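Local atomic coordinates of uronate isomerase (Bacillus halodurans C-125, PDB entry 3HKA), a protein that probably interconverts hexuronates and their keto forms, such as D-fructuronate, at a zinc site, as an isomerase of the amidohydrolase superfamily. Residues T23-H28 with S348-H353; Y219-L224 with P254-I259; L297-S302 with M320-W325. One frame throughout, in Å; residues are numbered along the deposited sequence.

Contact 1: residues T23-H28 with S348-H353; sequences TDMHTH and SFIPQH. With ZN (zinc ion), chain F; FIX (D-fructuronic acid), chain D.
His353 lies beside His26, and the two side chains point the same way. Their rings meet obliquely, with planes 60° apart, and His353 CD2 is 3.5 Å from His26 CD2. The same His353 CD2 comes to 3.4 Å from the backbone oxygen His26 O, which sits at the edge of the His353 ring. His26 has CG anti to its backbone N (chi1 176°), which carries NE2 out to the zinc at 2.1 Å. His28 NE2 binds the same zinc at 2.1 Å. The metal also takes FIX O1A, FIX O2 and Asp355.

In His353, CG stands between the backbone N and the carbonyl carbon (chi1 67°), and this turns the ring toward His26. His353 NE2 is hydrogen-bonded to Asp355, so His353 touches one zinc ligand and bonds to another. With an alanine here, Asp355 would probably lose this partner, and a gap would open beside the His26 ring.

Met25 is bent at chi2 and chi3. Its SD lies 4.0 Å from His353 CB, while its CG packs 4.1 Å from Ile350 CG2. Asp24 OD1 approaches His353 CA at 3.5 Å, and Asp24 OD2 bonds to Ser354 and Trp366. No direct hydrogen bond joins the segments. A water instead bridges them, accepting from Met25 N and lying within hydrogen-bonding distance of Thr23 O and Gln352 O.

The contact joins segment 23-28, which continues from strand 22-24, to the loop between helices 331-345 and 361-386. Strand 137-141 lies beside Thr23 and Thr27, and helix 393-412 covers Met25 and Ile350.

Contact 2: residues Y219-L224 with P254-I259; sequences YMAVSL and PFAMMI. With FIX (D-fructuronic acid), chain D.
Met220 pairs with Phe255, and the parallel pairing continues to Leu224 with Ile259. Five backbone hydrogen bonds hold it. The straightest is Ala256 N to Met220 O, 2.7 Å long with an angle of 177° at the hydrogen. Val222 N to Ala256 O is more bent, at 140°.

Side chains meet on both faces of the sheet. On one, Ala221 CB touches Ala256 CB at 3.8 Å. Ala256 CB also lies 3.7 Å from Tyr219 CD1. On the other, Val222 CG1 meets the Phe255 ring obliquely, 3.6 Å from CZ. Phe255 has CG anti to its backbone N (chi1 178°), which brings the ring across to Val222. Met257 CG lies above one face of this ring, toward its rim. Leu224 CD1 touches both Met257 CB and Ile259 CG1, 3.9 Å from the latter.

Ser223 and Met258 share the face that carries the alanines and look to the substrate. The Met258 chain bends at chi3, and its CE comes 3.1 Å from FIX O1A, one of the zinc-bound oxygens. Ser223 CB is 3.9 Å from FIX O1B, while Ser223 OG is hydrogen-bonded to Asp172.

Further out, Tyr219 OH bonds to Met25 O beside the metal site, and Arg170 of strand 169-170 touches Ser223 and Met258. Helix 235-250 packs on Met220, Leu224 and Phe255, and helix 172-176 on Val222 and Leu224.

Strand 220-224, helix 235-250 and strand 255-262 form a beta-alpha-beta unit. Such parallel units build the (beta/alpha)8 barrel characteristic of the amidohydrolase superfamily, and this one lends Ser223 and Met258 to the D-fructuronate pocket.

Contact 3: residues L297-S302 with M320-W325; sequences LVTMLS and MIFGCW. With FIX (D-fructuronic acid), chain D.
Thr299 and Phe322 meet through both a hydrogen bond and a ring contact. Thr299 OG1, anti to the backbone N (chi1 -165°), donates to Phe322 O at 2.7 Å. Two backbone bonds precede it: Val298 N to Met320 O, and Phe322 N to Val298 O. Water 2 continues the polar link. It donates to Thr299 OG1 and Met300 O and accepts from Trp325 N.

Two CH-pi contacts follow. Thr299 CB sits over the Phe322 ring, 3.7 Å from its centroid. Leu301 CD1 lies over one face of the Trp325 six-membered ring, 4.2 Å from its centroid. Thr299 CG2 comes near the Trp325 indole from the other side, 3.5 Å above its plane but toward the rim.

Apolar contacts finish the pairing. Leu297 and Met320 lie side by side, with Leu297 CD2 3.7 Å from Met320 CG. Leu297 CB also packs 3.9 Å from Phe322 CE2.

Trp325 NE1 donates to FIX O2 at 2.8 Å, nearly straight at 174°. Strand 296-300, helix 306-315 and strand 319-321 form a beta-alpha-beta unit, and the residues just after its last strand bring Trp325 into the substrate pocket.

How the contacts relate
All three contacts are buried, and all reach D-fructuronate. Contact 1 closes the longest span of chain and supplies two zinc ligands. It relies on rings, van der Waals contacts and a water. Contacts 2 and 3 are parallel strand pairings in one sheet, where strands 255-262 and 296-300 are neighbours. Contact 2 is the more regular. In contact 3 the 320-325 segment leaves the strand after Ile321, and side-chain and water bonds take over. The contacts touch one another directly: Tyr219 reaches Met25, Met258 packs on both His26 and Trp325, and Phe322 touches Met25. Contact 1 thus gives metal binding, contact 2 a lining, and contact 3 a donor to the ligand.

Contact 1: residues T23-H28 with S348-H353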
loop_
_atom_site.group_PDB
_atom_site.type_symbol
_atom_site.label_atom_id
_atom_site.label_comp_id
_atom_site.label_asym_id
_atom_site.label_seq_id
_atom_site.Cartn_x
_atom_site.Cartn_y
_atom_site.Cartn_z
ATOM N N THR A 23 15.064 -22.377 9.964
ATOM C CA THR A 23 14.064 -22.977 10.832
ATOM C C THR A 23 12.777 -22.434 10.216
ATOM O O THR A 23 12.521 -21.232 10.257
ATOM C CB THR A 23 14.159 -22.502 12.297
ATOM O OG1 THR A 23 15.221 -23.197 12.964
ATOM C CG2 THR A 23 12.850 -22.794 13.030
ATOM N N ASP A 24 11.995 -23.321 9.608
ATOM C CA ASP A 24 10.741 -22.949 8.956
ATOM C C ASP A 24 9.645 -23.052 10.016
ATOM O O ASP A 24 9.102 -24.134 10.244
ATOM C CB ASP A 24 10.468 -23.926 7.811
ATOM C CG ASP A 24 9.556 -23.351 6.760
ATOM O OD1 ASP A 24 8.702 -22.512 7.117
ATOM O OD2 ASP A 24 9.688 -23.749 5.582
ATOM N N MET A 25 9.302 -21.929 10.647
ATOM C CA MET A 25 8.326 -21.962 11.730
ATOM C C MET A 25 6.833 -22.140 11.430
ATOM O O MET A 25 6.010 -22.096 12.343
ATOM C CB MET A 25 8.570 -20.777 12.678
ATOM C CG MET A 25 8.673 -19.418 12.025
ATOM S SD MET A 25 7.051 -18.817 11.629
ATOM C CE MET A 25 6.378 -18.591 13.290
ATOM N N HIS A 26 6.486 -22.346 10.163
ATOM C CA HIS A 26 5.104 -22.646 9.787
ATOM C C HIS A 26 5.002 -23.307 8.419
ATOM O O HIS A 26 5.261 -22.684 7.389
ATOM C CB HIS A 26 4.184 -21.422 9.788
ATOM C CG HIS A 26 2.800 -21.741 9.310
ATOM N ND1 HIS A 26 2.018 -22.711 9.904
ATOM C CD2 HIS A 26 2.096 -21.295 8.242
ATOM C CE1 HIS A 26 0.895 -22.851 9.220
ATOM N NE2 HIS A 26 0.917 -22.003 8.207
ATOM N N THR A 27 4.619 -24.579 8.419
ATOM C CA THR A 27 4.456 -25.327 7.180
ATOM C C THR A 27 3.296 -26.280 7.374
ATOM O O THR A 27 2.731 -26.385 8.466
ATOM C CB THR A 27 5.685 -26.203 6.841
ATOM O OG1 THR A 27 5.638 -27.408 7.624
ATOM C CG2 THR A 27 6.978 -25.456 7.132
ATOM N N HIS A 28 2.956 -26.976 6.301
ATOM C CA HIS A 28 1.897 -27.962 6.324
ATOM C C HIS A 28 2.524 -29.289 5.908
ATOM O O HIS A 28 1.935 -30.074 5.167
ATOM C CB HIS A 28 0.781 -27.543 5.371
ATOM C CG HIS A 28 0.007 -26.357 5.858
ATOM N ND1 HIS A 28 -1.050 -26.468 6.734
ATOM C CD2 HIS A 28 0.186 -25.030 5.651
ATOM C CE1 HIS A 28 -1.489 -25.262 7.047
ATOM N NE2 HIS A 28 -0.757 -24.373 6.403
ATOM N N SER A 348 14.663 -7.525 14.847
ATOM C CA SER A 348 13.792 -8.158 15.833
ATOM C C SER A 348 12.481 -8.709 15.270
ATOM O O SER A 348 11.415 -8.459 15.820
ATOM C CB SER A 348 13.499 -7.196 17.000
ATOM O OG SER A 348 12.866 -6.007 16.561
ATOM N N PHE A 349 12.568 -9.452 14.171
ATOM C CA PHE A 349 11.384 -10.069 13.578
ATOM C C PHE A 349 11.772 -11.324 12.792
ATOM O O PHE A 349 12.959 -11.615 12.623
ATOM C CB PHE A 349 10.641 -9.061 12.686
ATOM C CG PHE A 349 11.347 -8.720 11.409
ATOM C CD1 PHE A 349 10.947 -9.296 10.207
ATOM C CD2 PHE A 349 12.392 -7.794 11.395
ATOM C CE1 PHE A 349 11.571 -8.957 9.004
ATOM C CE2 PHE A 349 13.020 -7.449 10.203
ATOM C CZ PHE A 349 12.612 -8.028 9.004
ATOM N N ILE A 350 10.770 -12.085 12.358
ATOM C CA ILE A 350 10.986 -13.303 11.576
ATOM C C ILE A 350 10.433 -12.972 10.202
ATOM O O ILE A 350 9.221 -12.970 9.989
ATOM C CB ILE A 350 10.226 -14.499 12.178
ATOM C CG1 ILE A 350 10.704 -14.745 13.613
ATOM C CG2 ILE A 350 10.451 -15.751 11.323
ATOM C CD1 ILE A 350 9.955 -15.861 14.329
ATOM N N PRO A 351 11.322 -12.705 9.237
ATOM C CA PRO A 351 10.900 -12.351 7.882
ATOM C C PRO A 351 10.108 -13.343 7.051
ATOM O O PRO A 351 9.324 -12.927 6.193
ATOM C CB PRO A 351 12.212 -11.954 7.206
ATOM C CG PRO A 351 13.210 -12.845 7.872
ATOM C CD PRO A 351 12.791 -12.815 9.327
ATOM N N GLN A 352 10.263 -14.640 7.298
ATOM C CA GLN A 352 9.550 -15.580 6.450
ATOM C C GLN A 352 9.377 -17.005 6.947
ATOM O O GLN A 352 10.087 -17.472 7.841
ATOM C CB GLN A 352 10.255 -15.614 5.085
ATOM C CG GLN A 352 9.566 -16.433 4.012
ATOM C CD GLN A 352 8.254 -15.821 3.581
ATOM O OE1 GLN A 352 7.361 -15.608 4.400
ATOM N NE2 GLN A 352 8.131 -15.531 2.289
ATOM N N HIS A 353 8.398 -17.673 6.343
ATOM C CA HIS A 353 8.090 -19.078 6.587
ATOM C C HIS A 353 7.638 -19.568 5.207
ATOM O O HIS A 353 7.244 -18.760 4.361
ATOM C CB HIS A 353 6.985 -19.259 7.638
ATOM C CG HIS A 353 5.633 -18.780 7.205
ATOM N ND1 HIS A 353 5.204 -17.482 7.397
ATOM C CD2 HIS A 353 4.604 -19.434 6.619
ATOM C CE1 HIS A 353 3.967 -17.360 6.949
ATOM N NE2 HIS A 353 3.580 -18.530 6.472
HETATM ZN ZN ZN F . -0.435 -22.272 6.598
HETATM O O1A FIX D . -2.156 -22.261 7.807
HETATM C C1 FIX D . -3.164 -21.808 7.213
HETATM O O1B FIX D . -4.311 -21.727 7.687
HETATM C C2 FIX D . -2.970 -21.302 5.769
HETATM O O2 FIX D . -1.586 -21.004 5.556
HETATM C C3 FIX D . -3.476 -22.362 4.758
HETATM O O3 FIX D . -4.863 -22.644 5.040
HETATM C C4 FIX D . -3.403 -21.972 3.251
HETATM O O4 FIX D . -4.182 -22.888 2.458
HETATM C C5 FIX D . -1.952 -21.957 2.693
HETATM O O5 FIX D . -1.110 -22.773 3.086
HETATM C C6 FIX D . -1.553 -20.928 1.645
HETATM O O6 FIX D . -0.149 -20.690 1.655
HETATM O O HOH W 1 10.589 -19.413 9.606
#

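Contact 2: residues Y219-L224 with P254-I259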
loop_
_atom_site.group_PDB
_atom_site.type_symbol
_atom_site.label_atom_id
_atom_site.label_comp_id
_atom_site.label_asym_id
_atom_site.label_seq_id
_atom_site.Cartn_x
_atom_site.Cartn_y
_atom_site.Cartn_z
ATOM N N TYR A 219 4.198 -23.982 19.855
ATOM C CA TYR A 219 3.175 -22.952 20.014
ATOM C C TYR A 219 1.799 -23.471 19.616
ATOM O O TYR A 219 1.684 -24.505 18.955
ATOM C CB TYR A 219 3.528 -21.682 19.197
ATOM C CG TYR A 219 3.571 -21.821 17.679
ATOM C CD1 TYR A 219 2.404 -22.026 16.935
ATOM C CD2 TYR A 219 4.777 -21.709 16.984
ATOM C CE1 TYR A 219 2.440 -22.113 15.538
ATOM C CE2 TYR A 219 4.822 -21.794 15.590
ATOM C CZ TYR A 219 3.651 -21.996 14.874
ATOM O OH TYR A 219 3.699 -22.083 13.495
ATOM N N MET A 220 0.758 -22.779 20.066
ATOM C CA MET A 220 -0.611 -23.123 19.705
ATOM C C MET A 220 -0.974 -22.103 18.634
ATOM O O MET A 220 -0.523 -20.958 18.694
ATOM C CB MET A 220 -1.541 -23.000 20.913
ATOM C CG MET A 220 -1.339 -24.107 21.944
ATOM S SD MET A 220 -2.524 -24.058 23.296
ATOM C CE MET A 220 -1.711 -22.883 24.424
ATOM N N ALA A 221 -1.777 -22.500 17.651
ATOM C CA ALA A 221 -2.114 -21.585 16.569
ATOM C C ALA A 221 -3.565 -21.612 16.103
ATOM O O ALA A 221 -4.306 -22.569 16.357
ATOM C CB ALA A 221 -1.199 -21.854 15.386
ATOM N N VAL A 222 -3.956 -20.547 15.407
ATOM C CA VAL A 222 -5.303 -20.426 14.868
ATOM C C VAL A 222 -5.300 -19.397 13.742
ATOM O O VAL A 222 -4.560 -18.411 13.803
ATOM C CB VAL A 222 -6.311 -19.973 15.961
ATOM C CG1 VAL A 222 -6.045 -18.521 16.360
ATOM C CG2 VAL A 222 -7.743 -20.127 15.452
ATOM N N SER A 223 -6.086 -19.641 12.697
ATOM C CA SER A 223 -6.189 -18.678 11.606
ATOM C C SER A 223 -7.524 -18.011 11.897
ATOM O O SER A 223 -8.477 -18.673 12.308
ATOM C CB SER A 223 -6.176 -19.362 10.227
ATOM O OG SER A 223 -7.349 -20.103 9.971
ATOM N N LEU A 224 -7.587 -16.700 11.706
ATOM C CA LEU A 224 -8.789 -15.944 12.028
ATOM C C LEU A 224 -9.316 -15.076 10.891
ATOM O O LEU A 224 -8.569 -14.674 10.000
ATOM C CB LEU A 224 -8.497 -15.088 13.262
ATOM C CG LEU A 224 -8.041 -15.891 14.486
ATOM C CD1 LEU A 224 -7.276 -14.990 15.466
ATOM C CD2 LEU A 224 -9.254 -16.515 15.162
ATOM N N PRO A 254 3.817 -19.825 23.270
ATOM C CA PRO A 254 3.264 -18.683 22.534
ATOM C C PRO A 254 1.950 -19.025 21.835
ATOM O O PRO A 254 1.634 -20.199 21.605
ATOM C CB PRO A 254 4.363 -18.350 21.527
ATOM C CG PRO A 254 5.619 -18.843 22.205
ATOM C CD PRO A 254 5.164 -20.158 22.780
ATOM N N PHE A 255 1.188 -17.987 21.506
ATOM C CA PHE A 255 -0.076 -18.149 20.802
ATOM C C PHE A 255 0.073 -17.483 19.440
ATOM O O PHE A 255 0.279 -16.268 19.349
ATOM C CB PHE A 255 -1.214 -17.501 21.590
ATOM C CG PHE A 255 -2.550 -17.583 20.908
ATOM C CD1 PHE A 255 -2.897 -18.701 20.151
ATOM C CD2 PHE A 255 -3.481 -16.562 21.056
ATOM C CE1 PHE A 255 -4.149 -18.798 19.554
ATOM C CE2 PHE A 255 -4.740 -16.649 20.465
ATOM C CZ PHE A 255 -5.074 -17.771 19.712
ATOM N N ALA A 256 -0.010 -18.287 18.385
ATOM C CA ALA A 256 0.131 -17.772 17.032
ATOM C C ALA A 256 -1.222 -17.479 16.409
ATOM O O ALA A 256 -2.106 -18.340 16.394
ATOM C CB ALA A 256 0.886 -18.768 16.174
ATOM N N MET A 257 -1.376 -16.259 15.902
ATOM C CA MET A 257 -2.616 -15.845 15.254
ATOM C C MET A 257 -2.325 -15.447 13.808
ATOM O O MET A 257 -1.475 -14.591 13.547
ATOM C CB MET A 257 -3.250 -14.655 15.992
ATOM C CG MET A 257 -3.553 -14.915 17.458
ATOM S SD MET A 257 -4.336 -13.500 18.277
ATOM C CE MET A 257 -2.919 -12.486 18.596
ATOM N N MET A 258 -3.023 -16.084 12.870
ATOM C CA MET A 258 -2.864 -15.783 11.452
ATOM C C MET A 258 -4.203 -15.155 11.078
ATOM O O MET A 258 -5.198 -15.837 10.839
ATOM C CB MET A 258 -2.580 -17.070 10.677
ATOM C CG MET A 258 -1.497 -17.905 11.353
ATOM S SD MET A 258 -0.597 -19.025 10.269
ATOM C CE MET A 258 -1.639 -20.408 10.287
ATOM N N ILE A 259 -4.207 -13.831 11.043
ATOM C CA ILE A 259 -5.423 -13.063 10.812
ATOM C C ILE A 259 -5.675 -12.532 9.412
ATOM O O ILE A 259 -4.758 -12.056 8.743
ATOM C CB ILE A 259 -5.447 -11.875 11.795
ATOM C CG1 ILE A 259 -5.302 -12.408 13.224
ATOM C CG2 ILE A 259 -6.729 -11.064 11.626
ATOM C CD1 ILE A 259 -4.794 -11.397 14.222
HETATM O O1A FIX D . -2.156 -22.261 7.807
HETATM C C1 FIX D . -3.164 -21.808 7.213
HETATM O O1B FIX D . -4.311 -21.727 7.687
HETATM C C2 FIX D . -2.970 -21.302 5.769
HETATM O O2 FIX D . -1.586 -21.004 5.556
HETATM C C3 FIX D . -3.476 -22.362 4.758
HETATM O O3 FIX D . -4.863 -22.644 5.040
HETATM C C4 FIX D . -3.403 -21.972 3.251
HETATM O O4 FIX D . -4.182 -22.888 2.458
HETATM C C5 FIX D . -1.952 -21.957 2.693
HETATM O O5 FIX D . -1.110 -22.773 3.086
HETATM C C6 FIX D . -1.553 -20.928 1.645
HETATM O O6 FIX D . -0.149 -20.690 1.655
#

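Contact 3: residues L297-S302 with M320-W325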
loop_
_atom_site.group_PDB
_atom_site.type_symbol
_atom_site.label_atom_id
_atom_site.label_comp_id
_atom_site.label_asym_id
_atom_site.label_seq_id
_atom_site.Cartn_x
_atom_site.Cartn_y
_atom_site.Cartn_z
ATOM N N LEU A 297 2.564 -14.702 18.446
ATOM C CA LEU A 297 3.213 -14.721 17.137
ATOM C C LEU A 297 2.076 -14.331 16.197
ATOM O O LEU A 297 1.003 -14.932 16.247
ATOM C CB LEU A 297 3.709 -16.126 16.789
ATOM C CG LEU A 297 5.064 -16.575 17.341
ATOM C CD1 LEU A 297 5.117 -18.100 17.386
ATOM C CD2 LEU A 297 6.185 -16.015 16.477
ATOM N N VAL A 298 2.298 -13.332 15.351
ATOM C CA VAL A 298 1.242 -12.881 14.447
ATOM C C VAL A 298 1.688 -12.661 13.008
ATOM O O VAL A 298 2.801 -12.210 12.745
ATOM C CB VAL A 298 0.612 -11.549 14.947
ATOM C CG1 VAL A 298 -0.472 -11.061 13.968
ATOM C CG2 VAL A 298 0.010 -11.741 16.322
ATOM N N THR A 299 0.804 -13.005 12.080
ATOM C CA THR A 299 1.043 -12.782 10.666
ATOM C C THR A 299 -0.339 -12.441 10.123
ATOM O O THR A 299 -1.334 -13.018 10.559
ATOM C CB THR A 299 1.629 -14.032 9.954
ATOM O OG1 THR A 299 2.150 -13.635 8.678
ATOM C CG2 THR A 299 0.551 -15.119 9.753
ATOM N N MET A 300 -0.416 -11.485 9.203
ATOM C CA MET A 300 -1.711 -11.094 8.665
ATOM C C MET A 300 -1.772 -11.239 7.150
ATOM O O MET A 300 -0.770 -11.075 6.452
ATOM C CB MET A 300 -2.040 -9.663 9.116
ATOM C CG MET A 300 -2.066 -9.533 10.642
ATOM S SD MET A 300 -2.516 -7.897 11.264
ATOM C CE MET A 300 -4.332 -8.063 11.310
ATOM N N LEU A 301 -2.967 -11.545 6.651
ATOM C CA LEU A 301 -3.184 -11.783 5.229
ATOM C C LEU A 301 -3.345 -10.562 4.321
ATOM O O LEU A 301 -2.964 -10.604 3.156
ATOM C CB LEU A 301 -4.399 -12.704 5.065
ATOM C CG LEU A 301 -4.551 -13.430 3.727
ATOM C CD1 LEU A 301 -3.289 -14.242 3.448
ATOM C CD2 LEU A 301 -5.785 -14.339 3.768
ATOM N N SER A 302 -3.906 -9.481 4.845
ATOM C CA SER A 302 -4.132 -8.278 4.045
ATOM C C SER A 302 -2.903 -7.391 3.868
ATOM O O SER A 302 -2.199 -7.106 4.826
ATOM C CB SER A 302 -5.267 -7.455 4.671
ATOM O OG SER A 302 -5.518 -6.280 3.924
ATOM N N MET A 320 5.673 -11.032 18.352
ATOM C CA MET A 320 6.716 -11.368 17.398
ATOM C C MET A 320 5.970 -11.553 16.091
ATOM O O MET A 320 5.084 -12.398 16.009
ATOM C CB MET A 320 7.424 -12.671 17.785
ATOM C CG MET A 320 8.454 -13.149 16.753
ATOM S SD MET A 320 9.698 -11.907 16.288
ATOM C CE MET A 320 10.689 -11.831 17.793
ATOM N N ILE A 321 6.286 -10.750 15.082
ATOM C CA ILE A 321 5.598 -10.903 13.811
ATOM C C ILE A 321 6.436 -11.794 12.924
ATOM O O ILE A 321 7.671 -11.787 12.998
ATOM C CB ILE A 321 5.329 -9.547 13.111
ATOM C CG1 ILE A 321 6.636 -8.823 12.801
ATOM C CG2 ILE A 321 4.431 -8.690 13.997
ATOM C CD1 ILE A 321 6.431 -7.520 12.034
ATOM N N PHE A 322 5.764 -12.576 12.090
ATOM C CA PHE A 322 6.474 -13.497 11.225
ATOM C C PHE A 322 5.870 -13.630 9.845
ATOM O O PHE A 322 4.675 -13.404 9.648
ATOM C CB PHE A 322 6.512 -14.884 11.881
ATOM C CG PHE A 322 5.178 -15.584 11.893
ATOM C CD1 PHE A 322 4.818 -16.443 10.855
ATOM C CD2 PHE A 322 4.275 -15.376 12.931
ATOM C CE1 PHE A 322 3.582 -17.085 10.849
ATOM C CE2 PHE A 322 3.030 -16.015 12.936
ATOM C CZ PHE A 322 2.684 -16.873 11.890
ATOM N N GLY A 323 6.738 -14.001 8.910
ATOM C CA GLY A 323 6.383 -14.263 7.529
ATOM C C GLY A 323 5.569 -13.322 6.665
ATOM O O GLY A 323 5.036 -12.306 7.112
ATOM N N CYS A 324 5.521 -13.692 5.387
ATOM C CA CYS A 324 4.771 -12.995 4.348
ATOM C C CYS A 324 3.808 -14.094 3.925
ATOM O O CYS A 324 4.061 -14.878 3.008
ATOM C CB CYS A 324 5.697 -12.590 3.209
ATOM S SG CYS A 324 7.032 -11.502 3.779
ATOM N N TRP A 325 2.702 -14.141 4.648
ATOM C CA TRP A 325 1.686 -15.157 4.485
ATOM C C TRP A 325 0.771 -15.191 3.267
ATOM O O TRP A 325 0.118 -14.205 2.924
ATOM C CB TRP A 325 0.828 -15.154 5.760
ATOM C CG TRP A 325 -0.184 -16.251 5.868
ATOM C CD1 TRP A 325 -0.030 -17.557 5.487
ATOM C CD2 TRP A 325 -1.476 -16.162 6.485
ATOM N NE1 TRP A 325 -1.143 -18.286 5.839
ATOM C CE2 TRP A 325 -2.046 -17.454 6.449
ATOM C CE3 TRP A 325 -2.205 -15.116 7.069
ATOM C CZ2 TRP A 325 -3.317 -17.728 6.974
ATOM C CZ3 TRP A 325 -3.468 -15.388 7.594
ATOM C CH2 TRP A 325 -4.009 -16.685 7.540
HETATM O O1A FIX D . -2.156 -22.261 7.807
HETATM C C1 FIX D . -3.164 -21.808 7.213
HETATM O O1B FIX D . -4.311 -21.727 7.687
HETATM C C2 FIX D . -2.970 -21.302 5.769
HETATM O O2 FIX D . -1.586 -21.004 5.556
HETATM C C3 FIX D . -3.476 -22.362 4.758
HETATM O O3 FIX D . -4.863 -22.644 5.040
HETATM C C4 FIX D . -3.403 -21.972 3.251
HETATM O O4 FIX D . -4.182 -22.888 2.458
HETATM C C5 FIX D . -1.952 -21.957 2.693
HETATM O O5 FIX D . -1.110 -22.773 3.086
HETATM C C6 FIX D . -1.553 -20.928 1.645
HETATM O O6 FIX D . -0.149 -20.690 1.655
HETATM O O HOH W 2 1.681 -12.114 6.484
#